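Local coordinates for insecticidal crystal protein Cry7Cal (Bacillus thuringiensis, PDB 5ZI1) that is an insecticidal three-domain delta-endotoxin of the Cry family, active against a locust, and probably binds receptors on its target cells, at residues I299-R304 / I314-S319. Residues are numbered along the deposited sequence; the frame is centred on the assembly and turned at random.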
# COMPACT_ATOMS: atom_id res chain seq x y z
N ILE A 299 -11.36 -3.36 20.18
CA ILE A 299 -11.60 -1.93 20.33
C ILE A 299 -12.54 -1.73 21.50
O ILE A 299 -13.61 -2.35 21.56
CB ILE A 299 -12.23 -1.29 19.09
CG1 ILE A 299 -11.46 -1.60 17.82
CG2 ILE A 299 -12.33 0.22 19.29
CD1 ILE A 299 -12.22 -1.18 16.58
N ASN A 300 -12.18 -0.84 22.41
CA ASN A 300 -13.09 -0.44 23.47
C ASN A 300 -13.45 1.04 23.32
O ASN A 300 -12.58 1.86 23.02
CB ASN A 300 -12.49 -0.69 24.85
CG ASN A 300 -13.43 -0.20 25.98
OD1 ASN A 300 -13.12 0.74 26.72
ND2 ASN A 300 -14.61 -0.82 26.07
N VAL A 301 -14.72 1.37 23.52
CA VAL A 301 -15.16 2.75 23.53
C VAL A 301 -15.80 3.04 24.88
O VAL A 301 -16.57 2.23 25.40
CB VAL A 301 -16.14 3.04 22.38
CG1 VAL A 301 -16.85 4.38 22.57
CG2 VAL A 301 -15.41 3.02 21.06
N ARG A 302 -15.46 4.19 25.46
CA ARG A 302 -16.13 4.73 26.64
C ARG A 302 -16.82 6.03 26.26
O ARG A 302 -16.22 6.88 25.60
CB ARG A 302 -15.17 5.00 27.79
CG ARG A 302 -14.48 3.78 28.32
CD ARG A 302 -15.43 2.72 28.74
NE ARG A 302 -14.97 2.10 29.98
CZ ARG A 302 -14.48 0.87 30.06
NH1 ARG A 302 -14.41 0.09 28.98
NH2 ARG A 302 -14.06 0.40 31.24
N ALA A 303 -18.07 6.19 26.71
CA ALA A 303 -18.85 7.34 26.30
C ALA A 303 -19.73 7.79 27.46
O ALA A 303 -20.01 7.03 28.40
CB ALA A 303 -19.69 7.02 25.07
N ARG A 304 -20.16 9.05 27.39
CA ARG A 304 -21.04 9.62 28.39
C ARG A 304 -22.08 10.46 27.67
O ARG A 304 -21.89 10.85 26.52
CB ARG A 304 -20.29 10.46 29.43
CG ARG A 304 -19.79 11.79 28.92
CD ARG A 304 -19.00 12.52 29.99
NE ARG A 304 -18.29 13.66 29.42
CZ ARG A 304 -18.67 14.93 29.55
NH1 ARG A 304 -17.96 15.89 28.97
NH2 ARG A 304 -19.76 15.23 30.24
N ILE A 314 -21.25 11.12 23.78
CA ILE A 314 -19.96 11.47 23.20
C ILE A 314 -18.93 10.54 23.81
O ILE A 314 -19.04 10.15 24.98
CB ILE A 314 -19.55 12.94 23.46
CG1 ILE A 314 -19.36 13.16 24.97
CG2 ILE A 314 -20.55 13.94 22.87
CD1 ILE A 314 -18.79 14.52 25.33
N TRP A 315 -17.90 10.19 23.03
CA TRP A 315 -16.85 9.33 23.58
C TRP A 315 -16.05 10.11 24.60
O TRP A 315 -15.71 11.27 24.39
CB TRP A 315 -15.89 8.81 22.50
CG TRP A 315 -16.49 8.03 21.39
CD1 TRP A 315 -17.81 7.94 21.07
CD2 TRP A 315 -15.79 7.23 20.44
NE1 TRP A 315 -17.97 7.13 19.97
CE2 TRP A 315 -16.74 6.68 19.57
CE3 TRP A 315 -14.44 6.92 20.24
CZ2 TRP A 315 -16.40 5.84 18.51
CZ3 TRP A 315 -14.10 6.08 19.20
CH2 TRP A 315 -15.07 5.55 18.35
N THR A 316 -15.73 9.46 25.72
CA THR A 316 -14.75 10.02 26.65
C THR A 316 -13.35 9.50 26.37
O THR A 316 -12.36 10.16 26.70
CB THR A 316 -15.15 9.67 28.08
OG1 THR A 316 -15.05 8.26 28.27
CG2 THR A 316 -16.62 10.09 28.36
N GLY A 317 -13.24 8.30 25.80
CA GLY A 317 -11.95 7.70 25.50
C GLY A 317 -12.17 6.43 24.71
O GLY A 317 -13.31 6.00 24.50
N HIS A 318 -11.07 5.84 24.28
CA HIS A 318 -11.15 4.55 23.61
C HIS A 318 -9.77 3.91 23.62
O HIS A 318 -8.76 4.56 23.91
CB HIS A 318 -11.69 4.68 22.18
CG HIS A 318 -10.69 5.20 21.19
ND1 HIS A 318 -10.42 6.54 21.04
CD2 HIS A 318 -9.91 4.55 20.30
CE1 HIS A 318 -9.52 6.70 20.09
NE2 HIS A 318 -9.19 5.51 19.62
N SER A 319 -9.75 2.63 23.31
CA SER A 319 -8.56 1.81 23.43
C SER A 319 -8.48 0.89 22.24
O SER A 319 -9.50 0.55 21.63
CB SER A 319 -8.57 0.98 24.72
OG SER A 319 -8.12 1.78 25.80
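Arg302 O takes two backbone N-H groups at once, from Thr316 N at 2.6 Å and Gly317 N at 3.3 Å. Both donors reach it from the same face of its carbonyl plane. This is a classic beta bulge: Thr316 and Gly317 together oppose Arg302 and shift the register by one. Arg302 N returns a nearly straight bond to Gly317 O (3.0 Å, 170° at the hydrogen). Asn300 and Ser319 form a hydrogen-bonded pair on one side of the bulge, and Arg304 and Ile314 form another beyond it.

On the face that carries the indole, Val301 packs against Trp315. Val301 CG1 sits over the five-membered ring, 3.7 Å from its centroid, in a CH-pi contact. With CG1 anti to the backbone N (chi1 167°), both methyls of Val301 meet the indole, and Val301 CG2 lies 3.7 Å from Trp315 CH2 on the six-membered ring. Thr316 CG2 meets the extended Arg304 chain, 3.6 Å from its CG. Ile314 CD1 lies over one face of that guanidinium, 4.0 Å from Arg304 NH1.

The two strands form a hairpin in the middle of a four-stranded antiparallel Greek-key sheet of the second domain, the beta-prism of three-domain Cry toxins. Strand 331-336 flanks it beside 312-324, where Tyr335 stacks on His318. Strand 343-348 flanks 294-306. Trp315 NE1 bonds Val373 O of strand 369-382, and His318 NE2 bonds Val435 O of strand 430-437, tying the hairpin to neighbouring strands.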